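Local coordinates for protein Two-component system sensor histidine kinase (Bacteroides thetaiotaomicron, PDB 3OTT) that probably senses saccharides outside the cell through its propeller and sandwich domains and, as a histidine kinase receptor, probably passes the signal on by phosphorylation, at residues Ser25-Asp30 / Ile281-Ala286; Gln274-Asn279 / Gly299-Arg304; Asp287-Ile292 / Leu681-Asp686. One frame throughout, in Å; residues are numbered along the deposited sequence.

The three contacts gather around the last blade of the N-terminal beta-propeller, centres about 13 to 14 Å apart. Contact 1 sets the innermost strand of that blade, 281-286, beside that of the first; contact 2 fastens the loop before it to strand 300-303; contact 3 joins the turn after it to the Y_Y_Y domain. Contacts 1 and 2 meet where F27 CZ packs 4.0 Å from I300 CG1, contacts 1 and 3 where Q29 OE1 accepts from Q288 N at 3.0 Å, and contacts 2 and 3 through the backbone bond S303 N to I292 O, 2.8 Å. The hexatantalum dodecabromide cluster lies against Q288 and E289, with the Q29 side chain about 4 Å from it, nearest atoms.

Contact 1: residues Ser25-Asp30 / Ile281-Ala286; sequences SCFLQD and IWNIFA
The F285 ring has the carbonyl O of F27 over one face, 4.2 Å above its plane and displaced toward the rim, while Q29 brings CB up to the ring edge, 3.8 Å from F285 CZ. The closest apolar touch is made on the same ring, where F27 CB sits 3.6 Å from F285 CD2. Because F285 CG lies anti to the backbone N (chi1 170°), its ring reaches along the F27-Q29 backbone, and its own CB is left to pack obliquely on the F27 ring. That second ring has N283 OD1 at its edge, near the ring plane and 3.7 Å from F27 CD1; the N283 amide and the F27 side chain run alongside in opposing senses, their planes 39° apart. Strands 24-29 and 281-286 are the innermost strands of the first and last blades of a seven-bladed beta-propeller. The axes of 25-29 and 281-286 run nearly parallel, 15° apart, and approach to 5.5 Å, but the strands belong to separate sheets and meet by packing, side chains against side chains and backbone, without a hydrogen bond between 25-30 and 281-286. A classic beta bulge, in which W282 and N283 both face G295, turns both toward the first blade. N283 CB comes within 3.3 Å of S25 O, and W282 CB packs on S25 CA while its indole leads away to bond D297 through NE1. The F27 ring also meets that of W293 at an angle. The Q29 amide is held at both ends, OE1 by Q288 N and NE2 by G33 O.

Contact 2: residues Gln274-Asn279 / Gly299-Arg304; sequences QSLTNN and GISLSR
T277 donates its backbone N-H to the hydroxyl of S301, N to OG 3.0 Å with an angle of 155° at the hydrogen. Two carbon groups pack around the same hydroxyl: L276 CD1 comes to 3.6 Å from S301 OG, and T277 CG2 to 3.7 Å from it. That methyl also touches the backbone leading into strand 300-303, 3.8 Å from G299 O. The T277 torsion explains the split of its branches: with OG1 anti to the backbone N (chi1 -169°), the hydroxyl turns from S301 to bond Y16 OH and Y298 O. G299 passes close by with backbone angles that would jam a CB against the carbonyl before it. One shell further out, N14 ties the two segments together, OD1 bonded to S301 OG and ND2 to S275 O. N14 comes from strand 13-15, the N-terminal strand that completes the last blade and so closes the propeller ring. Strand 300-303 runs between 13-15 and 292-296, and the loop 274-279 packs against this sheet, on the side toward which S301 points, resting L276 on L294 and T277 on T296, while I300 points away from the loop and packs on V24 and F27 of the first blade.

Contact 3: residues Asp287-Ile292 / Leu681-Asp686; sequences DQEHNI and LPYSLD. With TBR (hexatantalum dodecabromide), chain D.
An Asx turn at D287, inside the type I turn D287-H290 of the last propeller blade, meets a second type I turn, P682-L685, from the Y_Y_Y domain, with S684 fitting between E289 and N291. The S684 hydroxyl works both ways: OG donates to E289 OE1 at 2.6 Å and accepts from N291 ND2 at 2.8 Å. It reaches the glutamate from above the carboxylate plane, 77° out of it, but lies within the plane of the N291 amide, with 158° at the hydrogen. The other hydrogen of that amide nitrogen goes to D287 OD2, 2.9 Å from N291 ND2, on the syn lone pair. D287 OD1 meanwhile accepts the E289 backbone N and so shapes the turn, and W293 NE1 also bonds OD2. At the far end of the amide, N291 OD1 takes the N-H of Y305, which fixes the amide's rotation. Y683 lays CB 3.6 Å from N291 ND2 and has E289 OE1 near its ring edge, before its OH leaves for Y46 O and I35 N. Were E289 replaced by an alanine, the S684 hydroxyl would probably lose the acceptor of its short bond and R634 its weak, long ion-pair partner. The D287-H290 turn also touches the hexatantalum dodecabromide cluster: Q288 O lies 3.6 Å from BR1, and E289 CG 3.8 Å from the same bromine.

Contact 1: residues Ser25-Asp30 / Ile281-Ala286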
loop_
_atom_site.group_PDB
_atom_site.type_symbol
_atom_site.label_atom_id
_atom_site.label_comp_id
_atom_site.label_asym_id
_atom_site.label_seq_id
_atom_site.Cartn_x
_atom_site.Cartn_y
_atom_site.Cartn_z
ATOM N N SER B 25 17.608 11.143 -26.282
ATOM C CA SER B 25 18.014 9.799 -25.938
ATOM C C SER B 25 17.311 9.226 -24.700
ATOM O O SER B 25 17.500 8.054 -24.426
ATOM C CB SER B 25 19.507 9.813 -25.677
ATOM O OG SER B 25 19.684 10.716 -24.583
ATOM N N CYS B 26 16.620 10.078 -23.909
ATOM C CA CYS B 26 15.909 9.665 -22.717
ATOM C C CYS B 26 14.977 10.750 -22.188
ATOM O O CYS B 26 15.115 11.924 -22.548
ATOM C CB CYS B 26 16.869 9.296 -21.600
ATOM S SG CYS B 26 18.038 10.566 -21.225
ATOM N N PHE B 27 14.081 10.333 -21.292
ATOM C CA PHE B 27 13.073 11.199 -20.674
ATOM C C PHE B 27 13.045 10.827 -19.226
ATOM O O PHE B 27 13.208 9.645 -18.900
ATOM C CB PHE B 27 11.645 10.969 -21.189
ATOM C CG PHE B 27 11.472 11.188 -22.649
ATOM C CD1 PHE B 27 11.697 10.152 -23.551
ATOM C CD2 PHE B 27 11.097 12.427 -23.137
ATOM C CE1 PHE B 27 11.517 10.338 -24.908
ATOM C CE2 PHE B 27 10.963 12.620 -24.496
ATOM C CZ PHE B 27 11.143 11.601 -25.382
ATOM N N LEU B 28 12.805 11.817 -18.362
ATOM C CA LEU B 28 12.534 11.596 -16.938
ATOM C C LEU B 28 11.362 12.444 -16.593
ATOM O O LEU B 28 11.110 13.435 -17.238
ATOM C CB LEU B 28 13.732 12.032 -16.104
ATOM C CG LEU B 28 14.975 11.220 -16.414
ATOM C CD1 LEU B 28 16.238 11.880 -15.852
ATOM C CD2 LEU B 28 14.777 9.779 -15.875
ATOM N N GLN B 29 10.635 12.065 -15.565
ATOM C CA GLN B 29 9.530 12.864 -15.090
ATOM C C GLN B 29 9.692 12.988 -13.578
ATOM O O GLN B 29 9.713 11.960 -12.884
ATOM C CB GLN B 29 8.228 12.167 -15.388
ATOM C CG GLN B 29 7.056 13.064 -15.118
ATOM C CD GLN B 29 5.714 12.453 -15.529
ATOM O OE1 GLN B 29 5.540 11.230 -15.500
ATOM N NE2 GLN B 29 4.758 13.318 -15.886
ATOM N N ASP B 30 9.855 14.221 -13.073
ATOM C CA ASP B 30 10.034 14.427 -11.627
ATOM C C ASP B 30 8.723 14.178 -10.877
ATOM O O ASP B 30 7.674 13.981 -11.507
ATOM C CB ASP B 30 10.664 15.794 -11.286
ATOM C CG ASP B 30 9.866 17.026 -11.879
ATOM O OD1 ASP B 30 8.655 17.176 -11.617
ATOM O OD2 ASP B 30 10.490 17.917 -12.507
ATOM N N ILE B 281 14.192 5.236 -33.303
ATOM C CA ILE B 281 13.650 5.493 -31.958
ATOM C C ILE B 281 14.592 5.073 -30.818
ATOM O O ILE B 281 14.628 3.888 -30.442
ATOM C CB ILE B 281 12.260 4.827 -31.790
ATOM C CG1 ILE B 281 11.259 5.412 -32.795
ATOM C CG2 ILE B 281 11.686 5.069 -30.389
ATOM C CD1 ILE B 281 10.077 4.488 -33.094
ATOM N N TRP B 282 15.318 6.043 -30.257
ATOM C CA TRP B 282 16.314 5.842 -29.177
ATOM C C TRP B 282 15.733 5.500 -27.829
ATOM O O TRP B 282 16.372 4.786 -27.098
ATOM C CB TRP B 282 17.243 7.055 -28.977
ATOM C CG TRP B 282 18.066 7.374 -30.198
ATOM C CD1 TRP B 282 17.904 8.452 -31.053
ATOM C CD2 TRP B 282 19.100 6.568 -30.769
ATOM N NE1 TRP B 282 18.812 8.377 -32.059
ATOM C CE2 TRP B 282 19.556 7.234 -31.915
ATOM C CE3 TRP B 282 19.711 5.355 -30.391
ATOM C CZ2 TRP B 282 20.599 6.747 -32.707
ATOM C CZ3 TRP B 282 20.769 4.848 -31.210
ATOM C CH2 TRP B 282 21.191 5.558 -32.341
ATOM N N ASN B 283 14.543 6.015 -27.497
ATOM C CA ASN B 283 13.930 5.818 -26.179
ATOM C C ASN B 283 12.431 5.997 -26.232
ATOM O O ASN B 283 11.918 6.838 -26.989
ATOM C CB ASN B 283 14.556 6.780 -25.105
ATOM C CG ASN B 283 14.262 6.335 -23.668
ATOM O OD1 ASN B 283 13.338 6.884 -22.994
ATOM N ND2 ASN B 283 15.011 5.327 -23.187
ATOM N N ILE B 284 11.719 5.198 -25.437
ATOM C CA ILE B 284 10.291 5.288 -25.327
ATOM C C ILE B 284 10.032 5.370 -23.857
ATOM O O ILE B 284 10.530 4.557 -23.047
ATOM C CB ILE B 284 9.548 4.002 -25.913
ATOM C CG1 ILE B 284 9.939 3.709 -27.377
ATOM C CG2 ILE B 284 8.024 4.108 -25.796
ATOM C CD1 ILE B 284 9.320 2.348 -27.916
ATOM N N PHE B 285 9.191 6.328 -23.486
ATOM C CA PHE B 285 8.904 6.497 -22.102
ATOM C C PHE B 285 7.436 6.681 -21.936
ATOM O O PHE B 285 6.833 7.526 -22.616
ATOM C CB PHE B 285 9.628 7.756 -21.642
ATOM C CG PHE B 285 9.251 8.213 -20.293
ATOM C CD1 PHE B 285 9.636 7.475 -19.167
ATOM C CD2 PHE B 285 8.545 9.418 -20.120
ATOM C CE1 PHE B 285 9.321 7.907 -17.869
ATOM C CE2 PHE B 285 8.252 9.899 -18.820
ATOM C CZ PHE B 285 8.634 9.129 -17.688
ATOM N N ALA B 286 6.862 5.933 -21.003
ATOM C CA ALA B 286 5.454 6.062 -20.655
ATOM C C ALA B 286 5.344 6.922 -19.400
ATOM O O ALA B 286 5.947 6.567 -18.395
ATOM C CB ALA B 286 4.791 4.609 -20.428
#

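Contact 2: residues Gln274-Asn279 / Gly299-Arg304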
loop_
_atom_site.group_PDB
_atom_site.type_symbol
_atom_site.label_atom_id
_atom_site.label_comp_id
_atom_site.label_asym_id
_atom_site.label_seq_id
_atom_site.Cartn_x
_atom_site.Cartn_y
_atom_site.Cartn_z
ATOM N N GLN B 274 1.853 15.061 -38.858
ATOM C CA GLN B 274 1.461 14.387 -37.639
ATOM C C GLN B 274 1.955 12.933 -37.563
ATOM O O GLN B 274 1.603 12.234 -36.629
ATOM C CB GLN B 274 -0.053 14.385 -37.475
ATOM C CG GLN B 274 -0.717 15.707 -37.354
ATOM C CD GLN B 274 -2.235 15.533 -37.306
ATOM O OE1 GLN B 274 -2.804 14.663 -37.986
ATOM N NE2 GLN B 274 -2.887 16.333 -36.501
ATOM N N SER B 275 2.701 12.447 -38.557
ATOM C CA SER B 275 3.232 11.085 -38.453
ATOM C C SER B 275 4.436 11.093 -37.546
ATOM O O SER B 275 4.918 12.166 -37.138
ATOM C CB SER B 275 3.633 10.514 -39.812
ATOM O OG SER B 275 4.760 11.204 -40.267
ATOM N N LEU B 276 4.907 9.898 -37.211
ATOM C CA LEU B 276 6.076 9.729 -36.368
ATOM C C LEU B 276 7.131 10.631 -36.955
ATOM O O LEU B 276 7.333 10.593 -38.151
ATOM C CB LEU B 276 6.576 8.292 -36.445
ATOM C CG LEU B 276 7.891 7.986 -35.758
ATOM C CD1 LEU B 276 7.784 8.188 -34.300
ATOM C CD2 LEU B 276 8.341 6.494 -36.117
ATOM N N THR B 277 7.798 11.407 -36.106
ATOM C CA THR B 277 8.739 12.458 -36.560
ATOM C C THR B 277 9.987 11.877 -37.243
ATOM O O THR B 277 10.467 12.413 -38.240
ATOM C CB THR B 277 9.174 13.377 -35.368
ATOM O OG1 THR B 277 9.858 14.508 -35.880
ATOM C CG2 THR B 277 10.100 12.670 -34.372
ATOM N N ASN B 278 10.509 10.765 -36.717
ATOM C CA ASN B 278 11.659 10.122 -37.350
ATOM C C ASN B 278 11.610 8.621 -37.015
ATOM O O ASN B 278 11.048 8.245 -35.983
ATOM C CB ASN B 278 12.942 10.790 -36.811
ATOM C CG ASN B 278 14.212 10.177 -37.357
ATOM O OD1 ASN B 278 14.844 9.361 -36.689
ATOM N ND2 ASN B 278 14.638 10.624 -38.530
ATOM N N ASN B 279 12.259 7.802 -37.839
ATOM C CA ASN B 279 12.132 6.322 -37.811
ATOM C C ASN B 279 13.106 5.712 -36.811
ATOM O O ASN B 279 12.977 4.520 -36.461
ATOM C CB ASN B 279 12.375 5.704 -39.217
ATOM C CG ASN B 279 11.142 5.786 -40.131
ATOM O OD1 ASN B 279 10.012 5.995 -39.673
ATOM N ND2 ASN B 279 11.360 5.656 -41.435
ATOM N N GLY B 299 13.841 15.051 -33.101
ATOM C CA GLY B 299 12.686 15.503 -32.320
ATOM C C GLY B 299 11.990 14.397 -31.510
ATOM O O GLY B 299 12.470 13.247 -31.417
ATOM N N ILE B 300 10.786 14.713 -31.057
ATOM C CA ILE B 300 9.995 13.920 -30.146
ATOM C C ILE B 300 8.624 13.775 -30.734
ATOM O O ILE B 300 8.060 14.716 -31.247
ATOM C CB ILE B 300 9.869 14.682 -28.796
ATOM C CG1 ILE B 300 11.169 14.618 -28.045
ATOM C CG2 ILE B 300 8.718 14.180 -27.915
ATOM C CD1 ILE B 300 11.337 15.754 -27.038
ATOM N N SER B 301 8.084 12.574 -30.640
ATOM C CA SER B 301 6.741 12.301 -31.029
ATOM C C SER B 301 5.991 11.952 -29.771
ATOM O O SER B 301 6.404 11.068 -28.979
ATOM C CB SER B 301 6.728 11.119 -32.010
ATOM O OG SER B 301 6.699 11.536 -33.362
ATOM N N LEU B 302 4.900 12.657 -29.525
ATOM C CA LEU B 302 4.183 12.440 -28.263
ATOM C C LEU B 302 2.864 11.803 -28.620
ATOM O O LEU B 302 2.135 12.320 -29.458
ATOM C CB LEU B 302 3.951 13.777 -27.557
ATOM C CG LEU B 302 2.854 13.848 -26.468
ATOM C CD1 LEU B 302 3.070 12.820 -25.392
ATOM C CD2 LEU B 302 2.796 15.276 -25.828
ATOM N N SER B 303 2.532 10.702 -27.980
ATOM C CA SER B 303 1.258 10.056 -28.262
ATOM C C SER B 303 0.341 10.177 -27.007
ATOM O O SER B 303 0.556 9.534 -25.977
ATOM C CB SER B 303 1.538 8.596 -28.687
ATOM O OG SER B 303 0.381 7.799 -28.653
ATOM N N ARG B 304 -0.657 11.028 -27.084
ATOM C CA ARG B 304 -1.508 11.244 -25.952
ATOM C C ARG B 304 -2.418 10.030 -25.653
ATOM O O ARG B 304 -2.954 9.340 -26.580
ATOM C CB ARG B 304 -2.350 12.458 -26.171
ATOM C CG ARG B 304 -1.575 13.732 -26.166
ATOM C CD ARG B 304 -2.501 14.828 -26.579
ATOM N NE ARG B 304 -1.831 16.077 -26.343
ATOM C CZ ARG B 304 -1.186 16.751 -27.286
ATOM N NH1 ARG B 304 -1.167 16.251 -28.534
ATOM N NH2 ARG B 304 -0.570 17.906 -26.982
#

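Contact 3: residues Asp287-Ile292 / Leu681-Asp686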
loop_
_atom_site.group_PDB
_atom_site.type_symbol
_atom_site.label_atom_id
_atom_site.label_comp_id
_atom_site.label_asym_id
_atom_site.label_seq_id
_atom_site.Cartn_x
_atom_site.Cartn_y
_atom_site.Cartn_z
ATOM N N ASP B 287 4.614 8.041 -19.438
ATOM C CA ASP B 287 4.646 8.954 -18.305
ATOM C C ASP B 287 3.569 8.525 -17.337
ATOM O O ASP B 287 2.824 7.603 -17.632
ATOM C CB ASP B 287 4.489 10.444 -18.714
ATOM C CG ASP B 287 3.140 10.776 -19.367
ATOM O OD1 ASP B 287 2.183 9.960 -19.257
ATOM O OD2 ASP B 287 3.017 11.886 -19.993
ATOM N N GLN B 288 3.470 9.217 -16.210
ATOM C CA GLN B 288 2.472 8.919 -15.162
ATOM C C GLN B 288 1.014 8.946 -15.641
ATOM O O GLN B 288 0.134 8.414 -14.987
ATOM C CB GLN B 288 2.659 9.875 -13.968
ATOM C CG GLN B 288 3.863 9.498 -13.088
ATOM C CD GLN B 288 3.704 8.088 -12.452
ATOM O OE1 GLN B 288 2.581 7.622 -12.184
ATOM N NE2 GLN B 288 4.828 7.418 -12.218
ATOM N N GLU B 289 0.761 9.604 -16.767
ATOM C CA GLU B 289 -0.587 9.665 -17.321
ATOM C C GLU B 289 -0.734 8.700 -18.485
ATOM O O GLU B 289 -1.731 8.787 -19.211
ATOM C CB GLU B 289 -0.880 11.056 -17.827
ATOM C CG GLU B 289 -1.301 12.014 -16.768
ATOM C CD GLU B 289 -1.404 13.484 -17.284
ATOM O OE1 GLU B 289 -0.691 13.883 -18.257
ATOM O OE2 GLU B 289 -2.207 14.236 -16.697
ATOM N N HIS B 290 0.285 7.855 -18.692
ATOM C CA HIS B 290 0.339 6.866 -19.738
ATOM C C HIS B 290 0.513 7.465 -21.141
ATOM O O HIS B 290 0.334 6.744 -22.151
ATOM C CB HIS B 290 -0.936 5.976 -19.737
ATOM C CG HIS B 290 -1.316 5.463 -18.380
ATOM N ND1 HIS B 290 -0.508 4.607 -17.660
ATOM C CD2 HIS B 290 -2.409 5.695 -17.607
ATOM C CE1 HIS B 290 -1.076 4.335 -16.497
ATOM N NE2 HIS B 290 -2.231 4.978 -16.442
ATOM N N ASN B 291 0.811 8.752 -21.242
ATOM C CA ASN B 291 1.212 9.272 -22.567
ATOM C C ASN B 291 2.530 8.573 -22.905
ATOM O O ASN B 291 3.335 8.335 -22.006
ATOM C CB ASN B 291 1.436 10.789 -22.539
ATOM C CG ASN B 291 0.219 11.548 -22.059
ATOM O OD1 ASN B 291 -0.886 11.315 -22.531
ATOM N ND2 ASN B 291 0.410 12.418 -21.087
ATOM N N ILE B 292 2.753 8.272 -24.178
ATOM C CA ILE B 292 3.995 7.670 -24.683
ATOM C C ILE B 292 4.846 8.747 -25.354
ATOM O O ILE B 292 4.417 9.358 -26.326
ATOM C CB ILE B 292 3.629 6.700 -25.785
ATOM C CG1 ILE B 292 2.684 5.605 -25.245
ATOM C CG2 ILE B 292 4.845 6.128 -26.462
ATOM C CD1 ILE B 292 3.157 4.918 -23.934
ATOM N N LEU B 681 0.893 21.805 -17.046
ATOM C CA LEU B 681 1.422 20.520 -17.611
ATOM C C LEU B 681 0.364 19.813 -18.447
ATOM O O LEU B 681 -0.013 18.717 -18.129
ATOM C CB LEU B 681 1.902 19.562 -16.506
ATOM C CG LEU B 681 2.909 20.053 -15.430
ATOM C CD1 LEU B 681 3.180 18.846 -14.454
ATOM C CD2 LEU B 681 4.209 20.584 -15.958
ATOM N N PRO B 682 -0.158 20.469 -19.483
ATOM C CA PRO B 682 -1.259 19.874 -20.234
ATOM C C PRO B 682 -0.806 18.812 -21.313
ATOM O O PRO B 682 -1.336 18.744 -22.414
ATOM C CB PRO B 682 -1.911 21.091 -20.877
ATOM C CG PRO B 682 -0.737 22.026 -21.171
ATOM C CD PRO B 682 0.247 21.789 -20.016
ATOM N N TYR B 683 0.126 17.945 -20.955
ATOM C CA TYR B 683 0.532 16.848 -21.830
ATOM C C TYR B 683 -0.623 16.066 -22.450
ATOM O O TYR B 683 -0.581 15.742 -23.643
ATOM C CB TYR B 683 1.427 15.880 -21.069
ATOM C CG TYR B 683 2.611 16.567 -20.425
ATOM C CD1 TYR B 683 3.403 17.481 -21.138
ATOM C CD2 TYR B 683 2.911 16.341 -19.087
ATOM C CE1 TYR B 683 4.473 18.152 -20.529
ATOM C CE2 TYR B 683 3.958 16.995 -18.463
ATOM C CZ TYR B 683 4.759 17.893 -19.203
ATOM O OH TYR B 683 5.826 18.498 -18.553
ATOM N N SER B 684 -1.640 15.735 -21.656
ATOM C CA SER B 684 -2.685 14.849 -22.134
ATOM C C SER B 684 -3.826 15.521 -22.901
ATOM O O SER B 684 -4.798 14.861 -23.231
ATOM C CB SER B 684 -3.228 14.023 -20.977
ATOM O OG SER B 684 -2.164 13.340 -20.310
ATOM N N LEU B 685 -3.695 16.795 -23.249
ATOM C CA LEU B 685 -4.861 17.587 -23.666
ATOM C C LEU B 685 -4.881 17.879 -25.154
ATOM O O LEU B 685 -3.884 18.291 -25.710
ATOM C CB LEU B 685 -4.857 18.926 -22.914
ATOM C CG LEU B 685 -5.164 18.922 -21.417
ATOM C CD1 LEU B 685 -5.362 20.346 -20.831
ATOM C CD2 LEU B 685 -6.413 18.096 -21.232
ATOM N N ASP B 686 -6.008 17.668 -25.819
ATOM C CA ASP B 686 -6.152 18.224 -27.160
ATOM C C ASP B 686 -6.155 19.758 -27.028
ATOM O O ASP B 686 -5.180 20.415 -27.417
ATOM C CB ASP B 686 -7.404 17.641 -27.850
ATOM C CG ASP B 686 -7.199 16.153 -28.292
ATOM O OD1 ASP B 686 -6.049 15.626 -28.190
ATOM O OD2 ASP B 686 -8.174 15.515 -28.746
HETATM TA TA1 TBR D . -0.808 11.583 -10.522
HETATM TA TA2 TBR D . -0.096 13.736 -12.064
HETATM TA TA3 TBR D . -2.364 13.920 -10.338
HETATM TA TA4 TBR D . 0.006 15.367 -9.808
HETATM TA TA5 TBR D . -0.707 13.160 -8.245
HETATM TA TA6 TBR D . 1.459 12.954 -9.978
HETATM BR BR1 TBR D . -0.699 11.369 -13.111
HETATM BR BR2 TBR D . -3.404 11.505 -10.728
HETATM BR BR3 TBR D . -1.286 10.617 -8.183
HETATM BR BR4 TBR D . 1.433 10.354 -10.124
HETATM BR BR5 TBR D . -2.442 14.447 -12.905
HETATM BR BR6 TBR D . -3.256 13.720 -7.911
HETATM BR BR7 TBR D . -0.158 15.479 -7.198
HETATM BR BR8 TBR D . 2.567 15.259 -9.418
HETATM BR BR9 TBR D . 0.501 16.275 -12.199
HETATM BR BRA TBR D . -2.362 16.502 -9.880
HETATM BR BRB TBR D . 1.669 12.492 -7.426
HETATM BR BRC TBR D . 2.378 13.148 -12.414
#